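Local coordinates for protein C2 toxin component I (Clostridium botulinum, PDB 2J3X) that probably transfers ADP-ribose from NAD to actin inside target cells, as the enzymatic component of the binary C2 toxin, at residues F365-I378 and E389-R402. The protein carries 2 engineered substitutions. Numbering follows the deposited sequence.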
ATOM      1  N   PHE A 365      -2.392  -2.202   9.804  1.00 10.22           N
ATOM      2  CA  PHE A 365      -3.260  -1.145   9.292  1.00  9.39           C
ATOM      3  C   PHE A 365      -2.410  -0.123   8.585  1.00  9.10           C
ATOM      4  O   PHE A 365      -1.475   0.418   9.180  1.00  9.63           O
ATOM      5  CB  PHE A 365      -4.079  -0.458  10.343  1.00 10.49           C
ATOM      6  CG  PHE A 365      -5.304  -1.255  10.734  1.00 11.73           C
ATOM      7  CD1 PHE A 365      -6.469  -1.170   9.994  1.00 12.06           C
ATOM      8  CD2 PHE A 365      -5.241  -2.125  11.813  1.00 17.83           C
ATOM      9  CE1 PHE A 365      -7.626  -1.908  10.369  1.00 14.27           C
ATOM     10  CE2 PHE A 365      -6.397  -2.871  12.184  1.00 18.64           C
ATOM     11  CZ  PHE A 365      -7.573  -2.752  11.438  1.00 15.37           C
ATOM     12  N   ARG A 366      -2.714   0.049   7.294  1.00  7.98           N
ATOM     13  CA  ARG A 366      -2.028   1.048   6.447  1.00  7.66           C
ATOM     14  C   ARG A 366      -3.085   2.161   6.326  1.00  8.89           C
ATOM     15  O   ARG A 366      -3.975   2.123   5.483  1.00  8.77           O
ATOM     16  CB  ARG A 366      -1.626   0.359   5.109  1.00  6.76           C
ATOM     17  CG  ARG A 366      -0.948   1.400   4.130  1.00  7.66           C
ATOM     18  CD  ARG A 366      -0.294   0.702   2.977  1.00 10.79           C
ATOM     19  NE  ARG A 366       0.268   1.707   2.059  1.00 10.30           N
ATOM     20  CZ  ARG A 366      -0.285   2.068   0.890  1.00 12.31           C
ATOM     21  NH1 ARG A 366      -1.404   1.470   0.464  1.00  9.85           N
ATOM     22  NH2 ARG A 366       0.331   3.024   0.129  1.00 10.03           N
ATOM     23  N   LEU A 367      -3.011   3.145   7.223  1.00  8.73           N
ATOM     24  CA  LEU A 367      -4.100   4.103   7.423  1.00  9.17           C
ATOM     25  C   LEU A 367      -3.825   5.332   6.573  1.00  9.18           C
ATOM     26  O   LEU A 367      -2.770   5.929   6.707  1.00 11.44           O
ATOM     27  CB  LEU A 367      -4.148   4.588   8.903  1.00  9.94           C
ATOM     28  CG  LEU A 367      -4.391   3.399   9.849  1.00 10.38           C
ATOM     29  CD1 LEU A 367      -4.265   3.857  11.291  1.00 12.23           C
ATOM     30  CD2 LEU A 367      -5.782   2.800   9.561  1.00 12.30           C
ATOM     31  N   ARG A 368      -4.772   5.723   5.733  1.00  9.24           N
ATOM     32  CA  ARG A 368      -4.645   7.013   5.062  1.00  9.09           C
ATOM     33  C   ARG A 368      -5.081   8.123   6.002  1.00 10.93           C
ATOM     34  O   ARG A 368      -6.251   8.193   6.396  1.00 11.80           O
ATOM     35  CB  ARG A 368      -5.466   7.006   3.746  1.00 10.82           C
ATOM     36  CG  ARG A 368      -5.430   8.429   3.023  1.00 10.95           C
ATOM     37  CD  ARG A 368      -6.407   8.394   1.808  1.00 10.89           C
ATOM     38  NE  ARG A 368      -6.026   7.259   0.946  1.00 11.63           N
ATOM     39  CZ  ARG A 368      -6.863   6.477   0.238  1.00  9.97           C
ATOM     40  NH1 ARG A 368      -8.159   6.675   0.266  1.00 12.91           N
ATOM     41  NH2 ARG A 368      -6.378   5.432  -0.475  1.00  9.77           N
ATOM     42  N   LEU A 369      -4.143   9.001   6.354  1.00 10.15           N
ATOM     43  CA  LEU A 369      -4.475  10.146   7.194  1.00 12.19           C
ATOM     44  C   LEU A 369      -4.719  11.298   6.270  1.00 13.87           C
ATOM     45  O   LEU A 369      -3.786  11.785   5.681  1.00 15.22           O
ATOM     46  CB  LEU A 369      -3.301  10.474   8.151  1.00 11.63           C
ATOM     47  CG  LEU A 369      -2.885   9.260   9.040  1.00 12.08           C
ATOM     48  CD1 LEU A 369      -1.782   9.693  10.083  1.00 11.27           C
ATOM     49  CD2 LEU A 369      -4.097   8.577   9.734  1.00 12.11           C
ATOM     50  N   SER A 370      -5.972  11.729   6.129  1.00 13.28           N
ATOM     51  CA  SER A 370      -6.283  12.735   5.126  1.00 13.54           C
ATOM     52  C   SER A 370      -5.997  14.141   5.664  1.00 12.50           C
ATOM     53  O   SER A 370      -6.081  14.389   6.864  1.00 11.44           O
ATOM     54  CB  SER A 370      -7.783  12.625   4.748  1.00 14.74           C
ATOM     55  OG  SER A 370      -8.062  11.373   4.098  1.00 14.75           O
ATOM     56  N   GLU A 371      -5.737  15.095   4.760  1.00 11.98           N
ATOM     57  CA  GLU A 371      -5.554  16.462   5.197  1.00 12.71           C
ATOM     58  C   GLU A 371      -6.674  16.945   6.143  1.00 11.96           C
ATOM     59  O   GLU A 371      -7.859  16.889   5.763  1.00 12.17           O
ATOM     60  CB  GLU A 371      -5.464  17.432   3.983  1.00 13.44           C
ATOM     61  CG  GLU A 371      -5.321  18.874   4.444  1.00 14.36           C
ATOM     62  CD  GLU A 371      -5.307  19.939   3.338  1.00 18.21           C
ATOM     63  OE1 GLU A 371      -4.814  19.618   2.266  1.00 19.73           O
ATOM     64  OE2 GLU A 371      -5.832  21.072   3.607  1.00 21.19           O
ATOM     65  N   GLY A 372      -6.333  17.470   7.320  1.00 10.40           N
ATOM     66  CA  GLY A 372      -7.333  18.059   8.177  1.00 10.41           C
ATOM     67  C   GLY A 372      -7.695  17.054   9.273  1.00 10.50           C
ATOM     68  O   GLY A 372      -8.415  17.417  10.204  1.00 12.48           O
ATOM     69  N   ALA A 373      -7.266  15.797   9.133  1.00 12.40           N
ATOM     70  CA  ALA A 373      -7.538  14.779  10.240  1.00 11.18           C
ATOM     71  C   ALA A 373      -6.990  15.329  11.579  1.00 12.34           C
ATOM     72  O   ALA A 373      -5.908  15.954  11.623  1.00 12.18           O
ATOM     73  CB  ALA A 373      -6.901  13.455   9.955  1.00 13.88           C
ATOM     74  N   ILE A 374      -7.726  15.087  12.659  1.00 11.92           N
ATOM     75  CA  ILE A 374      -7.299  15.577  13.945  1.00 10.25           C
ATOM     76  C   ILE A 374      -6.291  14.571  14.577  1.00 10.56           C
ATOM     77  O   ILE A 374      -6.603  13.386  14.850  1.00 10.40           O
ATOM     78  CB  ILE A 374      -8.491  15.763  14.889  1.00 11.72           C
ATOM     79  CG1 ILE A 374      -9.548  16.687  14.284  1.00 11.23           C
ATOM     80  CG2 ILE A 374      -7.972  16.259  16.291  1.00  9.94           C
ATOM     81  CD1 ILE A 374      -9.080  18.124  13.874  1.00 13.02           C
ATOM     82  N   GLY A 375      -5.073  15.053  14.735  1.00 10.90           N
ATOM     83  CA  GLY A 375      -3.951  14.250  15.179  1.00 10.73           C
ATOM     84  C   GLY A 375      -2.700  15.096  15.123  1.00 10.28           C
ATOM     85  O   GLY A 375      -2.707  16.206  14.592  1.00 10.62           O
ATOM     86  N   ALA A 376      -1.594  14.554  15.640  1.00 11.07           N
ATOM     87  CA  ALA A 376      -0.317  15.277  15.597  1.00 10.26           C
ATOM     88  C   ALA A 376       0.803  14.279  15.602  1.00 10.88           C
ATOM     89  O   ALA A 376       0.738  13.236  16.277  1.00 10.45           O
ATOM     90  CB  ALA A 376      -0.177  16.199  16.828  1.00 10.09           C
ATOM     91  N   PHE A 377       1.867  14.630  14.904  1.00  9.02           N
ATOM     92  CA  PHE A 377       3.125  13.878  15.075  1.00  8.81           C
ATOM     93  C   PHE A 377       3.728  14.339  16.386  1.00  9.80           C
ATOM     94  O   PHE A 377       3.820  15.531  16.675  1.00 10.66           O
ATOM     95  CB  PHE A 377       4.065  14.224  13.894  1.00  7.81           C
ATOM     96  CG  PHE A 377       5.308  13.382  13.786  1.00  8.48           C
ATOM     97  CD1 PHE A 377       6.365  13.479  14.745  1.00  9.00           C
ATOM     98  CD2 PHE A 377       5.447  12.516  12.731  1.00  9.84           C
ATOM     99  CE1 PHE A 377       7.524  12.706  14.619  1.00  7.61           C
ATOM    100  CE2 PHE A 377       6.621  11.746  12.546  1.00  9.60           C
ATOM    101  CZ  PHE A 377       7.696  11.866  13.500  1.00  8.91           C
ATOM    102  N   ILE A 378       4.122  13.354  17.205  1.00  9.54           N
ATOM    103  CA  ILE A 378       4.686  13.621  18.530  1.00 10.48           C
ATOM    104  C   ILE A 378       6.155  13.962  18.327  1.00 10.49           C
ATOM    105  O   ILE A 378       7.068  13.111  18.447  1.00 11.03           O
ATOM    106  CB  ILE A 378       4.434  12.393  19.424  1.00 10.83           C
ATOM    107  CG1 ILE A 378       2.921  12.098  19.485  1.00  9.33           C
ATOM    108  CG2 ILE A 378       5.045  12.621  20.838  1.00 12.03           C
ATOM    109  CD1 ILE A 378       2.030  13.222  19.975  1.00 11.81           C
ATOM    110  N   GLU A 389       5.704   8.726  16.195  1.00  9.74           N
ATOM    111  CA  GLU A 389       4.298   8.511  16.455  1.00 10.85           C
ATOM    112  C   GLU A 389       3.429   9.631  15.912  1.00  9.54           C
ATOM    113  O   GLU A 389       3.716  10.816  16.122  1.00 11.59           O
ATOM    114  CB  GLU A 389       4.053   8.434  17.982  1.00  9.96           C
ATOM    115  CG  GLU A 389       2.574   8.351  18.298  1.00 11.42           C
ATOM    116  CD  GLU A 389       2.277   7.986  19.764  1.00 15.00           C
ATOM    117  OE1 GLU A 389       3.218   7.560  20.479  1.00 18.53           O
ATOM    118  OE2 GLU A 389       1.089   8.060  20.162  1.00 14.74           O
ATOM    119  N   ILE A 390       2.360   9.255  15.238  1.00  9.41           N
ATOM    120  CA  ILE A 390       1.292  10.215  15.018  1.00  9.33           C
ATOM    121  C   ILE A 390       0.139   9.752  15.919  1.00  9.90           C
ATOM    122  O   ILE A 390      -0.391   8.641  15.748  1.00 10.90           O
ATOM    123  CB  ILE A 390       0.847  10.275  13.532  1.00  8.50           C
ATOM    124  CG1 ILE A 390       1.933  11.011  12.689  1.00 10.98           C
ATOM    125  CG2 ILE A 390      -0.426  11.123  13.427  1.00  9.71           C
ATOM    126  CD1 ILE A 390       1.715  10.900  11.138  1.00 11.04           C
ATOM    127  N   LEU A 391      -0.268  10.623  16.834  1.00 10.36           N
ATOM    128  CA  LEU A 391      -1.375  10.312  17.742  1.00  9.69           C
ATOM    129  C   LEU A 391      -2.682  10.819  17.151  1.00 10.11           C
ATOM    130  O   LEU A 391      -2.802  12.024  16.847  1.00 10.13           O
ATOM    131  CB  LEU A 391      -1.113  10.937  19.132  1.00  7.99           C
ATOM    132  CG  LEU A 391      -2.260  10.716  20.135  1.00 11.94           C
ATOM    133  CD1 LEU A 391      -2.251   9.274  20.458  1.00 13.51           C
ATOM    134  CD2 LEU A 391      -2.004  11.542  21.417  1.00 12.45           C
ATOM    135  N   LEU A 392      -3.655   9.925  17.002  1.00 10.62           N
ATOM    136  CA  LEU A 392      -4.944  10.344  16.419  1.00 10.64           C
ATOM    137  C   LEU A 392      -5.968  10.645  17.502  1.00 12.24           C
ATOM    138  O   LEU A 392      -5.982   9.966  18.550  1.00 12.75           O
ATOM    139  CB  LEU A 392      -5.513   9.219  15.516  1.00 11.57           C
ATOM    140  CG  LEU A 392      -4.598   8.715  14.398  1.00 11.00           C
ATOM    141  CD1 LEU A 392      -5.359   7.703  13.535  1.00 12.41           C
ATOM    142  CD2 LEU A 392      -4.186   9.869  13.513  1.00 13.69           C
ATOM    143  N   ASN A 393      -6.871  11.574  17.189  1.00 12.05           N
ATOM    144  CA  ASN A 393      -7.957  11.918  18.098  1.00 11.28           C
ATOM    145  C   ASN A 393      -8.821  10.689  18.415  1.00 11.31           C
ATOM    146  O   ASN A 393      -8.906   9.708  17.603  1.00 12.24           O
ATOM    147  CB  ASN A 393      -8.792  13.028  17.496  1.00 12.06           C
ATOM    148  CG  ASN A 393      -9.667  13.708  18.516  1.00 13.57           C
ATOM    149  OD1 ASN A 393      -9.342  13.710  19.716  1.00 14.90           O
ATOM    150  ND2 ASN A 393     -10.766  14.320  18.044  1.00 13.58           N
ATOM    151  N   LYS A 394      -9.402  10.705  19.621  1.00 11.23           N
ATOM    152  CA  LYS A 394     -10.341   9.631  20.031  1.00 13.55           C
ATOM    153  C   LYS A 394     -11.499   9.568  19.004  1.00 14.66           C
ATOM    154  O   LYS A 394     -11.815  10.568  18.346  1.00 13.56           O
ATOM    155  CB  LYS A 394     -10.873   9.942  21.443  1.00 14.14           C
ATOM    156  CG  LYS A 394     -11.675  11.268  21.493  1.00 16.57           C
ATOM    157  CD  LYS A 394     -12.033  11.827  22.911  1.00 16.80           C
ATOM    158  CE  LYS A 394     -12.828  13.157  22.687  1.00 18.97           C
ATOM    159  NZ  LYS A 394     -14.168  12.831  22.175  1.00 30.07           N
ATOM    160  N   ASN A 395     -12.127   8.403  18.901  1.00 15.18           N
ATOM    161  CA  ASN A 395     -13.224   8.210  17.954  0.50 15.85           C
ATOM    162  C   ASN A 395     -12.781   8.300  16.482  1.00 16.12           C
ATOM    163  O   ASN A 395     -13.586   8.655  15.646  1.00 18.81           O
ATOM    164  CB  ASN A 395     -14.350   9.235  18.208  0.50 16.24           C
ATOM    165  CG  ASN A 395     -15.001   9.070  19.568  0.50 15.77           C
ATOM    166  OD1 ASN A 395     -15.385   7.981  19.922  0.50 16.62           O
ATOM    167  ND2 ASN A 395     -15.149  10.169  20.321  0.50 19.01           N
ATOM    168  N   SER A 396     -11.519   8.044  16.158  1.00 15.33           N
ATOM    169  CA  SER A 396     -11.122   8.063  14.732  1.00 15.55           C
ATOM    170  C   SER A 396     -11.550   6.718  14.124  1.00 16.64           C
ATOM    171  O   SER A 396     -11.032   5.655  14.510  1.00 16.16           O
ATOM    172  CB  SER A 396      -9.588   8.235  14.586  1.00 15.91           C
ATOM    173  OG  SER A 396      -9.168   9.566  14.977  1.00 14.46           O
ATOM    174  N   THR A 397     -12.460   6.774  13.154  1.00 14.93           N
ATOM    175  CA  THR A 397     -13.030   5.597  12.574  1.00 15.65           C
ATOM    176  C   THR A 397     -12.496   5.471  11.158  1.00 14.95           C
ATOM    177  O   THR A 397     -12.294   6.486  10.479  1.00 14.28           O
ATOM    178  CB  THR A 397     -14.580   5.757  12.546  1.00 17.42           C
ATOM    179  OG1 THR A 397     -15.026   6.053  13.907  1.00 18.11           O
ATOM    180  CG2 THR A 397     -15.269   4.553  12.019  1.00 19.21           C
ATOM    181  N   PHE A 398     -12.297   4.240  10.726  1.00 13.64           N
ATOM    182  CA  PHE A 398     -11.726   3.924   9.406  1.00 14.01           C
ATOM    183  C   PHE A 398     -12.575   2.851   8.702  1.00 14.87           C
ATOM    184  O   PHE A 398     -13.261   2.068   9.346  1.00 15.66           O
ATOM    185  CB  PHE A 398     -10.277   3.396   9.533  1.00 13.07           C
ATOM    186  CG  PHE A 398      -9.312   4.440   9.973  1.00 14.83           C
ATOM    187  CD1 PHE A 398      -8.716   5.308   9.023  1.00 14.71           C
ATOM    188  CD2 PHE A 398      -9.030   4.607  11.342  1.00 11.56           C
ATOM    189  CE1 PHE A 398      -7.789   6.309   9.427  1.00 14.04           C
ATOM    190  CE2 PHE A 398      -8.167   5.637  11.754  1.00 16.19           C
ATOM    191  CZ  PHE A 398      -7.550   6.475  10.823  1.00 16.22           C
ATOM    192  N   LYS A 399     -12.560   2.859   7.380  1.00 12.72           N
ATOM    193  CA  LYS A 399     -13.227   1.848   6.588  1.00 12.81           C
ATOM    194  C   LYS A 399     -12.134   1.152   5.784  1.00 12.22           C
ATOM    195  O   LYS A 399     -11.344   1.815   5.120  1.00  9.68           O
ATOM    196  CB  LYS A 399     -14.234   2.497   5.608  1.00 13.44           C
ATOM    197  CG  LYS A 399     -14.970   1.463   4.783  1.00 18.06           C
ATOM    198  CD  LYS A 399     -16.304   2.105   4.215  1.00 21.89           C
ATOM    199  CE  LYS A 399     -16.804   1.380   2.967  1.00 32.53           C
ATOM    200  NZ  LYS A 399     -17.741   0.221   3.223  1.00 38.56           N
ATOM    201  N   ILE A 400     -12.036  -0.184   5.905  1.00 10.23           N
ATOM    202  CA  ILE A 400     -11.127  -0.965   5.122  1.00  9.50           C
ATOM    203  C   ILE A 400     -11.584  -1.054   3.703  1.00  9.19           C
ATOM    204  O   ILE A 400     -12.740  -1.404   3.445  1.00  9.04           O
ATOM    205  CB  ILE A 400     -11.079  -2.437   5.692  1.00  9.10           C
ATOM    206  CG1 ILE A 400     -10.627  -2.308   7.170  1.00  9.53           C
ATOM    207  CG2 ILE A 400     -10.156  -3.302   4.876  1.00  9.41           C
ATOM    208  CD1 ILE A 400     -10.684  -3.698   7.969  1.00  9.66           C
ATOM    209  N   PHE A 401     -10.676  -0.739   2.788  1.00  9.77           N
ATOM    210  CA  PHE A 401     -11.042  -0.862   1.380  1.00  9.05           C
ATOM    211  C   PHE A 401     -10.200  -1.852   0.604  1.00 10.62           C
ATOM    212  O   PHE A 401     -10.535  -2.165  -0.553  1.00  9.96           O
ATOM    213  CB  PHE A 401     -11.119   0.561   0.739  1.00  9.52           C
ATOM    214  CG  PHE A 401      -9.781   1.225   0.591  1.00  8.30           C
ATOM    215  CD1 PHE A 401      -8.935   0.912  -0.550  1.00 10.40           C
ATOM    216  CD2 PHE A 401      -9.324   2.130   1.567  1.00 10.40           C
ATOM    217  CE1 PHE A 401      -7.646   1.529  -0.673  1.00  9.73           C
ATOM    218  CE2 PHE A 401      -8.018   2.744   1.436  1.00 11.43           C
ATOM    219  CZ  PHE A 401      -7.198   2.422   0.348  1.00  9.00           C
ATOM    220  N   ARG A 402      -9.122  -2.394   1.186  1.00  8.61           N
ATOM    221  CA  ARG A 402      -8.408  -3.483   0.515  1.00 10.13           C
ATOM    222  C   ARG A 402      -7.498  -4.127   1.546  1.00 10.00           C
ATOM    223  O   ARG A 402      -7.041  -3.464   2.483  1.00 10.01           O
ATOM    224  CB  ARG A 402      -7.537  -2.905  -0.622  1.00  9.32           C
ATOM    225  CG  ARG A 402      -6.824  -3.981  -1.454  1.00  9.85           C
ATOM    226  CD  ARG A 402      -6.040  -3.308  -2.636  1.00  9.81           C
ATOM    227  NE  ARG A 402      -4.902  -2.524  -2.111  1.00 11.69           N
ATOM    228  CZ  ARG A 402      -3.777  -2.236  -2.791  1.00 12.73           C
ATOM    229  NH1 ARG A 402      -3.644  -2.597  -4.078  1.00 11.49           N
ATOM    230  NH2 ARG A 402      -2.772  -1.610  -2.157  1.00  9.81           N
TER
HETATM  231  O   HOH W   1      -8.051  11.419  13.275  1.00 17.61           O
HETATM  232  O   HOH W   2       7.308  10.383  17.937  1.00 13.95           O
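L369, F398 and I390 form the hydrophobic centre between F365-I378 and E389-R402. F398 takes a CH-pi contact: L367 CD2 lies 3.8 Å from the ring centroid, 10° off the normal, while R368 O and L392 CD1 lie in plane at its edge. With CG anti to the carbonyl carbon, L369 turns its two methyls to different neighbours. L369 CD1 meets I390 CD1 tip to tip at 3.8 Å, and L369 CD2 packs on L392 CD2 at 4.0 Å and reaches the F398 rim. Further back on that isoleucine branch, I390 CG1 lies 3.8 Å from F377 CD2.

Strands 375-377 and 389-392 run antiparallel, their axes 167° apart: A376 and L391 form the hydrogen-bonded pair, with L391 N to A376 O at 2.9 Å, and I378 N to E389 O (2.8 Å) is nearly straight at 170°. Just past the type II turn S370-A373, at the hairpin's open end, N393 N donates to I374 O, which a water joins to S396 OG.

This hairpin extends the 347-350 strand's small sheet, with helices 227-234 and 273-286 packing on 375-377; strands 363-369 and 397-411 belong to the neighbouring five-stranded sheet, separated by strand 414-426, where D422 forms salt bridges with R366 and R402.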